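Local coordinates for protein antibiotic biosynthesis monooxygenase (Shewanella loihica, PDB 2RIL) that probably acts as a monooxygenase of the antibiotic biosynthesis monooxygenase family, with a dimeric alpha-beta barrel (ferredoxin-like) fold, at residues L44-D49 and Y54-V59; A60-E65 and Y69-K74; A28-M33 and P37-T42. All coordinates share one frame; numbering follows the deposited sequence. Where two conformers were deposited one is given.

Contact 1. Residues L44-D49 and Y54-V59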
# COMPACT_ATOMS: atom_id res chain seq x y z
N LEU A 44 6.68 2.64 -6.53
CA LEU A 44 6.40 1.22 -6.78
C LEU A 44 7.23 0.46 -5.76
O LEU A 44 8.45 0.60 -5.72
CB LEU A 44 6.88 0.80 -8.18
CG LEU A 44 6.58 -0.69 -8.52
CD1 LEU A 44 5.10 -1.01 -8.59
CD2 LEU A 44 7.32 -1.05 -9.81
N HIS A 45 6.57 -0.34 -4.92
CA HIS A 45 7.20 -1.10 -3.85
C HIS A 45 7.33 -2.57 -4.30
O HIS A 45 6.38 -3.16 -4.85
CB HIS A 45 6.35 -1.05 -2.59
CG HIS A 45 6.27 0.28 -1.94
ND1 HIS A 45 5.53 1.34 -2.44
CD2 HIS A 45 6.82 0.71 -0.77
CE1 HIS A 45 5.63 2.36 -1.59
NE2 HIS A 45 6.38 1.99 -0.55
N GLN A 46 8.49 -3.17 -4.03
CA GLN A 46 8.74 -4.59 -4.27
C GLN A 46 8.92 -5.30 -2.94
O GLN A 46 9.65 -4.84 -2.07
CB GLN A 46 10.00 -4.79 -5.12
CG GLN A 46 10.25 -6.26 -5.43
CD GLN A 46 11.51 -6.48 -6.21
OE1 GLN A 46 11.87 -5.65 -7.02
NE2 GLN A 46 12.18 -7.61 -5.97
N SER A 47 8.28 -6.46 -2.82
CA SER A 47 8.38 -7.22 -1.60
C SER A 47 9.80 -7.73 -1.40
O SER A 47 10.47 -8.13 -2.36
CB SER A 47 7.40 -8.41 -1.60
OG SER A 47 7.70 -9.37 -2.60
N ILE A 48 10.26 -7.74 -0.14
CA ILE A 48 11.55 -8.37 0.16
C ILE A 48 11.48 -9.90 0.05
O ILE A 48 12.50 -10.52 -0.30
CB ILE A 48 12.13 -7.94 1.54
CG1 ILE A 48 12.25 -6.42 1.62
CG2 ILE A 48 13.52 -8.60 1.79
CD1 ILE A 48 12.63 -5.88 3.05
N ASP A 49 10.32 -10.49 0.35
CA ASP A 49 10.06 -11.95 0.24
C ASP A 49 9.36 -12.22 -1.10
O ASP A 49 8.28 -11.71 -1.37
CB ASP A 49 9.17 -12.37 1.43
CG ASP A 49 8.76 -13.89 1.47
OD1 ASP A 49 8.98 -14.67 0.53
OD2 ASP A 49 8.12 -14.23 2.51
N TYR A 54 1.59 -10.09 -2.68
CA TYR A 54 1.73 -9.00 -3.63
C TYR A 54 3.22 -8.65 -3.75
O TYR A 54 3.75 -7.92 -2.90
CB TYR A 54 0.90 -7.81 -3.12
CG TYR A 54 -0.56 -8.11 -3.03
CD1 TYR A 54 -1.29 -8.43 -4.15
CD2 TYR A 54 -1.23 -8.06 -1.79
CE1 TYR A 54 -2.66 -8.69 -4.07
CE2 TYR A 54 -2.58 -8.29 -1.72
CZ TYR A 54 -3.29 -8.65 -2.85
OH TYR A 54 -4.64 -8.91 -2.75
N GLN A 55 3.90 -9.17 -4.77
CA GLN A 55 5.33 -8.88 -4.91
C GLN A 55 5.57 -7.43 -5.34
O GLN A 55 6.67 -6.93 -5.16
CB GLN A 55 6.03 -9.83 -5.88
CG GLN A 55 6.31 -11.23 -5.38
CD GLN A 55 7.23 -11.95 -6.34
OE1 GLN A 55 8.41 -11.63 -6.42
NE2 GLN A 55 6.69 -12.93 -7.06
N LEU A 56 4.55 -6.78 -5.93
CA LEU A 56 4.57 -5.36 -6.26
C LEU A 56 3.34 -4.69 -5.71
O LEU A 56 2.25 -5.23 -5.83
CB LEU A 56 4.61 -5.08 -7.76
CG LEU A 56 5.86 -5.58 -8.48
CD1 LEU A 56 5.62 -5.51 -10.02
CD2 LEU A 56 7.11 -4.80 -8.07
N ILE A 57 3.52 -3.52 -5.10
CA ILE A 57 2.41 -2.65 -4.72
C ILE A 57 2.76 -1.24 -5.07
O ILE A 57 3.78 -0.72 -4.59
CB ILE A 57 2.05 -2.69 -3.20
CG1 ILE A 57 1.74 -4.12 -2.74
CG2 ILE A 57 0.90 -1.74 -2.91
CD1 ILE A 57 1.27 -4.26 -1.29
N ASN A 58 1.99 -0.62 -5.96
CA ASN A 58 2.23 0.78 -6.29
C ASN A 58 1.43 1.68 -5.38
O ASN A 58 0.26 1.41 -5.06
CB ASN A 58 1.89 1.10 -7.74
CG ASN A 58 2.35 2.48 -8.14
OD1 ASN A 58 3.46 2.90 -7.74
ND2 ASN A 58 1.53 3.20 -8.91
N VAL A 59 2.04 2.80 -4.97
CA VAL A 59 1.39 3.82 -4.16
C VAL A 59 1.63 5.16 -4.85
O VAL A 59 2.76 5.62 -4.86
CB VAL A 59 1.91 3.84 -2.73
CG1 VAL A 59 1.08 4.86 -1.88
CG2 VAL A 59 1.83 2.46 -2.03
O HOH W 1 10.22 -9.85 -4.60

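Contact 2. Residues A60-E65 and Y69-K74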
# COMPACT_ATOMS: atom_id res chain seq x y z
N ALA A 60 0.59 5.73 -5.44
CA ALA A 60 0.70 6.97 -6.23
C ALA A 60 -0.16 8.06 -5.63
O ALA A 60 -1.21 7.77 -5.06
CB ALA A 60 0.24 6.74 -7.65
N ILE A 61 0.26 9.30 -5.79
CA ILE A 61 -0.46 10.44 -5.28
C ILE A 61 -0.97 11.26 -6.46
O ILE A 61 -0.23 11.55 -7.42
CB ILE A 61 0.40 11.34 -4.40
CG1 ILE A 61 1.26 10.50 -3.46
CG2 ILE A 61 -0.51 12.34 -3.63
CD1 ILE A 61 0.49 9.93 -2.36
N TRP A 62 -2.25 11.60 -6.39
CA TRP A 62 -2.94 12.39 -7.40
C TRP A 62 -3.54 13.64 -6.74
O TRP A 62 -3.96 13.60 -5.59
CB TRP A 62 -4.05 11.57 -8.06
CG TRP A 62 -3.53 10.53 -8.97
CD1 TRP A 62 -3.02 9.30 -8.63
CD2 TRP A 62 -3.35 10.67 -10.37
NE1 TRP A 62 -2.57 8.66 -9.74
CE2 TRP A 62 -2.80 9.46 -10.83
CE3 TRP A 62 -3.68 11.67 -11.30
CZ2 TRP A 62 -2.55 9.24 -12.17
CZ3 TRP A 62 -3.43 11.44 -12.61
CH2 TRP A 62 -2.87 10.24 -13.03
N GLN A 63 -3.64 14.72 -7.50
CA GLN A 63 -4.18 15.95 -6.95
C GLN A 63 -5.65 15.88 -6.54
O GLN A 63 -6.10 16.59 -5.64
CB GLN A 63 -4.02 17.03 -8.01
CG GLN A 63 -4.38 18.42 -7.50
CD GLN A 63 -3.27 18.96 -6.56
OE1 GLN A 63 -2.08 19.05 -6.97
NE2 GLN A 63 -3.63 19.28 -5.30
N SER A 64 -6.42 15.01 -7.21
CA SER A 64 -7.84 14.82 -6.91
C SER A 64 -8.33 13.53 -7.45
O SER A 64 -7.72 12.96 -8.37
CB SER A 64 -8.66 15.95 -7.56
OG SER A 64 -8.60 15.92 -8.96
N GLU A 65 -9.47 13.10 -6.91
CA GLU A 65 -10.18 11.95 -7.45
C GLU A 65 -10.51 12.19 -8.93
O GLU A 65 -10.34 11.27 -9.76
CB GLU A 65 -11.50 11.71 -6.70
CG GLU A 65 -11.39 11.10 -5.35
CD GLU A 65 -12.74 10.90 -4.68
OE1 GLU A 65 -13.60 10.25 -5.28
OE2 GLU A 65 -12.93 11.40 -3.57
N TYR A 69 -9.53 9.70 -12.04
CA TYR A 69 -10.56 9.00 -12.81
C TYR A 69 -10.49 9.36 -14.29
O TYR A 69 -10.67 8.51 -15.14
CB TYR A 69 -11.96 9.25 -12.29
CG TYR A 69 -12.25 8.82 -10.90
CD1 TYR A 69 -11.93 7.57 -10.46
CD2 TYR A 69 -12.96 9.66 -10.05
CE1 TYR A 69 -12.21 7.19 -9.11
CE2 TYR A 69 -13.28 9.29 -8.78
CZ TYR A 69 -12.90 8.05 -8.32
OH TYR A 69 -13.27 7.75 -7.02
N GLN A 70 -10.24 10.64 -14.54
CA GLN A 70 -10.09 11.16 -15.91
C GLN A 70 -8.89 10.44 -16.63
O GLN A 70 -9.00 9.99 -17.77
CB GLN A 70 -10.02 12.73 -15.84
CG GLN A 70 -11.44 13.40 -15.45
CD GLN A 70 -11.45 14.93 -15.00
OE1 GLN A 70 -10.48 15.67 -15.19
NE2 GLN A 70 -12.57 15.37 -14.38
N ALA A 71 -7.77 10.26 -15.90
CA ALA A 71 -6.54 9.66 -16.40
C ALA A 71 -6.76 8.16 -16.62
O ALA A 71 -6.33 7.58 -17.62
CB ALA A 71 -5.43 9.86 -15.39
N ALA A 72 -7.46 7.51 -15.68
CA ALA A 72 -7.77 6.06 -15.82
C ALA A 72 -8.64 5.75 -17.06
O ALA A 72 -8.40 4.75 -17.77
CB ALA A 72 -8.43 5.52 -14.53
N GLN A 73 -9.61 6.61 -17.33
CA GLN A 73 -10.46 6.47 -18.52
C GLN A 73 -9.62 6.62 -19.79
O GLN A 73 -9.70 5.81 -20.72
CB GLN A 73 -11.58 7.52 -18.50
CG GLN A 73 -12.51 7.41 -19.75
CD GLN A 73 -13.61 8.47 -19.93
OE1 GLN A 73 -14.23 8.91 -18.96
NE2 GLN A 73 -13.95 8.79 -21.22
N LYS A 74 -8.74 7.63 -19.80
CA LYS A 74 -7.82 7.79 -20.94
C LYS A 74 -6.88 6.60 -21.15
O LYS A 74 -6.61 6.21 -22.29
CB LYS A 74 -7.04 9.09 -20.87
CG LYS A 74 -7.88 10.35 -20.95
CD LYS A 74 -6.96 11.56 -21.06
CE LYS A 74 -7.73 12.88 -21.12
NZ LYS A 74 -7.86 13.59 -19.80

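Contact 3. Residues A28-M33 and P37-T42. With ACT (acetate ion), chain C.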
# COMPACT_ATOMS: atom_id res chain seq x y z
N ALA A 28 5.61 1.17 -18.36
CA ALA A 28 4.93 1.69 -19.55
C ALA A 28 3.65 2.42 -19.18
O ALA A 28 3.36 3.49 -19.75
CB ALA A 28 4.68 0.53 -20.54
N HIS A 29 2.91 1.87 -18.22
CA HIS A 29 1.73 2.52 -17.71
C HIS A 29 2.01 3.79 -16.92
O HIS A 29 1.32 4.77 -17.10
CB HIS A 29 0.88 1.53 -16.93
CG HIS A 29 0.24 0.50 -17.80
ND1 HIS A 29 0.96 -0.50 -18.41
CD2 HIS A 29 -1.05 0.32 -18.19
CE1 HIS A 29 0.15 -1.25 -19.14
NE2 HIS A 29 -1.08 -0.77 -19.02
N ARG A 30 3.04 3.77 -16.08
CA ARG A 30 3.48 4.95 -15.37
C ARG A 30 3.86 6.09 -16.31
O ARG A 30 3.55 7.25 -16.05
CB ARG A 30 4.63 4.58 -14.45
CG ARG A 30 5.16 5.75 -13.68
CD ARG A 30 6.39 6.35 -14.32
NE ARG A 30 7.58 5.80 -13.67
CZ ARG A 30 8.48 5.00 -14.23
NH1 ARG A 30 8.40 4.59 -15.50
NH2 ARG A 30 9.50 4.60 -13.51
N ASP A 31 4.55 5.76 -17.40
CA ASP A 31 4.91 6.77 -18.37
C ASP A 31 3.67 7.45 -18.98
O ASP A 31 3.69 8.65 -19.20
CB ASP A 31 5.82 6.20 -19.46
CG ASP A 31 7.18 5.77 -18.93
OD1 ASP A 31 7.55 6.12 -17.79
OD2 ASP A 31 7.90 5.05 -19.66
N PHE A 32 2.60 6.71 -19.20
CA PHE A 32 1.35 7.33 -19.66
C PHE A 32 0.73 8.18 -18.56
O PHE A 32 0.40 9.32 -18.74
CB PHE A 32 0.34 6.26 -20.09
CG PHE A 32 -0.96 6.84 -20.52
CD1 PHE A 32 -1.15 7.28 -21.84
CD2 PHE A 32 -2.00 7.02 -19.62
CE1 PHE A 32 -2.34 7.86 -22.22
CE2 PHE A 32 -3.20 7.55 -20.01
CZ PHE A 32 -3.37 7.97 -21.32
N MSE A 33 0.60 7.62 -17.37
CA MSE A 33 -0.09 8.33 -16.29
C MSE A 33 0.64 9.59 -15.85
O MSE A 33 0.02 10.61 -15.50
CB MSE A 33 -0.25 7.39 -15.09
CG MSE A 33 -1.27 6.27 -15.31
SE MSE A 33 -3.03 6.90 -15.85
CE MSE A 33 -4.04 6.45 -14.22
N PRO A 37 -2.91 15.27 -16.37
CA PRO A 37 -3.14 16.30 -15.38
C PRO A 37 -3.42 15.74 -13.98
O PRO A 37 -4.16 14.79 -13.82
CB PRO A 37 -4.37 17.04 -15.93
CG PRO A 37 -4.28 16.87 -17.37
CD PRO A 37 -3.79 15.46 -17.53
N GLY A 38 -2.80 16.32 -12.98
CA GLY A 38 -3.07 15.95 -11.60
C GLY A 38 -2.14 14.87 -11.06
O GLY A 38 -2.17 14.59 -9.87
N TYR A 39 -1.31 14.25 -11.89
CA TYR A 39 -0.37 13.25 -11.41
C TYR A 39 0.69 13.92 -10.58
O TYR A 39 1.31 14.87 -11.05
CB TYR A 39 0.31 12.58 -12.56
CG TYR A 39 1.33 11.53 -12.17
CD1 TYR A 39 0.92 10.23 -11.98
CD2 TYR A 39 2.67 11.85 -12.05
CE1 TYR A 39 1.82 9.25 -11.69
CE2 TYR A 39 3.60 10.86 -11.71
CZ TYR A 39 3.14 9.56 -11.56
OH TYR A 39 4.00 8.50 -11.31
N LEU A 40 0.91 13.45 -9.35
CA LEU A 40 1.91 14.06 -8.48
C LEU A 40 3.15 13.24 -8.28
O LEU A 40 4.25 13.77 -8.51
CB LEU A 40 1.36 14.54 -7.11
CG LEU A 40 0.26 15.59 -7.22
CD1 LEU A 40 -0.47 15.83 -5.86
CD2 LEU A 40 0.81 16.89 -7.82
N SER A 41 3.02 11.97 -7.89
CA SER A 41 4.17 11.16 -7.62
C SER A 41 3.76 9.70 -7.51
O SER A 41 2.56 9.38 -7.39
CB SER A 41 4.86 11.64 -6.35
OG SER A 41 4.04 11.45 -5.25
N THR A 42 4.76 8.80 -7.53
CA THR A 42 4.49 7.41 -7.29
C THR A 42 5.67 6.70 -6.66
O THR A 42 6.82 7.17 -6.78
CB THR A 42 4.10 6.70 -8.60
OG1 THR A 42 3.33 5.54 -8.31
CG2 THR A 42 5.33 6.34 -9.42
C ACT C . 3.97 14.61 -3.87
O ACT C . 4.05 13.38 -3.75
OXT ACT C . 3.33 15.14 -2.95
CH3 ACT C . 4.58 15.37 -5.02

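Contact 1. Residues L44-D49 and Y54-V59
L44 sends CG anti to its backbone N (chi1 -179°), while L56 turns CG beside its own N (chi1 -64°). The two leucines thus converge on one face of an antiparallel beta hairpin, part of the four-stranded sheet of a dimeric alpha-beta barrel subunit. Their CD2 methyls meet at 4.1 Å. L44 also lays CD1 against CB of N58, crossing that side chain at about a right angle. Helix 19-33 covers this face through L19 and W26.

H45 and I57 form a hydrogen-bonded pair. H45 N donates a hydrogen bond to I57 O at 2.8 Å, and I57 N returns the bond to H45 O. L44 with N58 and Q46 with L56 are the non-hydrogen-bonded pairs on either side. H45 points to the other face, where CE1 of its ring lies 3.8 Å from CG2 of V59. V96 of the second subunit packs on this histidine.

Strand 44-47 also pairs antiparallel with a strand of that subunit, so the sheet continues across the dimer interface.

Near the turn, S47 N donates a hydrogen bond to Q55 O. S47 OG donates to D49 O at 2.7 Å. In the Q55 conformer described, a water accepts from Q46 NE2 and links the two segments, donating to S47 O (2.8 Å) and to Q55 OE1 (3.1 Å).

Contact 2. Residues A60-E65 and Y69-K74
W62 touches A71 across a strand-to-helix connection of the ferredoxin-like fold. Strand 56-62 ends here, and helix 65-79 starts three residues later and packs over the sheet.

A60 and I61 carry the strand toward this point. Backbone bonds join I61 to L40 and S41 on the neighbouring strand 39-47. W62 follows and directs its CB toward the helix. CG lies beside the backbone N (chi1 -73°), and this sends the six-membered part of the indole to A71. CH2 reaches CB of A71 at 3.5 Å, with CZ3 next at 3.8 Å. The methyl approaches the ring obliquely. F68 and Y39 each meet the tryptophan edge-to-face, and M33 of helix 19-33 packs against both W62 and A71. The alanine methyl therefore sits where two helices and the sheet come together.

At Q63 the chain leaves the strand, though its backbone still bonds to G38. S64 is the N-cap of the helix. Its OG accepts from the backbone N of D67, satisfying an amide of the first turn.

E65 opens the helix. Its carbonyl O accepts from Y69 N at 2.9 Å and 169°, a regular i to i+4 bond. The side chains of E65 and Y69 lie side by side and point the same way. The carboxylate is turned 83° from the phenol plane. CB of E65 rests 3.7 Å from CE2 of Y69. I48 of the second subunit also packs on E65. At the far end of the pair, OE1 of E65 comes within 3.1 Å of OH of Y69.

Contact 3. Residues A28-M33 and P37-T42
Y39 makes most of this contact by van der Waals packing against M33 and R30. It stands at the start of strand 39-47 and packs against the C-terminal end of helix 19-33. Helix segment 28-33 and strand segment 39-42 run roughly antiparallel, at 152°. This is the helix-to-strand connection of the ferredoxin-like fold. CG of Y39 is anti to the backbone N (chi1 179°), which carries the ring along the helix from M33 to R30. CD1 of Y39 comes 4.4 Å from CB of M33, a selenomethionine. OH of Y39 lies 3.8 Å from CG of R30, which also touches CG2 of T42.

The polar backbone takes part too. M33 O approaches Y39 CB at 3.6 Å, near the helix end.

Charged groups lie beside the packing. In the conformer described, R30 folds back at chi2 and chi3, and its NH1 makes a salt bridge to D31 OD1 at 2.9 Å. NH2 of the same conformer forms another, to the C-terminal carboxylate of T99 of the second subunit.

Opposite I61 the strand takes up an extra residue, L40 and S41 forming a classic beta bulge.

R30 thus has two roles in this conformer. Its aliphatic stem packs on the strand, while its guanidinium reaches D31 and the second subunit. That division can tie this helix to the partner subunit.

How the contacts relate
From the N terminus, contact 3 comes first. It closes the short loop between helix 19-33 and strand 39-47. Contact 1 follows and closes the hairpin turn between strands 39-47 and 56-62. Contact 2 then closes the step from strand 56-62 into helix 65-79. The three are in series, and none nests in or crosses another. Contacts 2 and 3 are neighbours, with centres about 9 Å apart, joined by the pairing of strands 39-47 and 56-62. Contact 1 lies across the chain centre, its centre about 17 Å from that of contact 3 and about 21 Å from that of contact 2. Together they tie both helices to one sheet. All three also touch the second subunit.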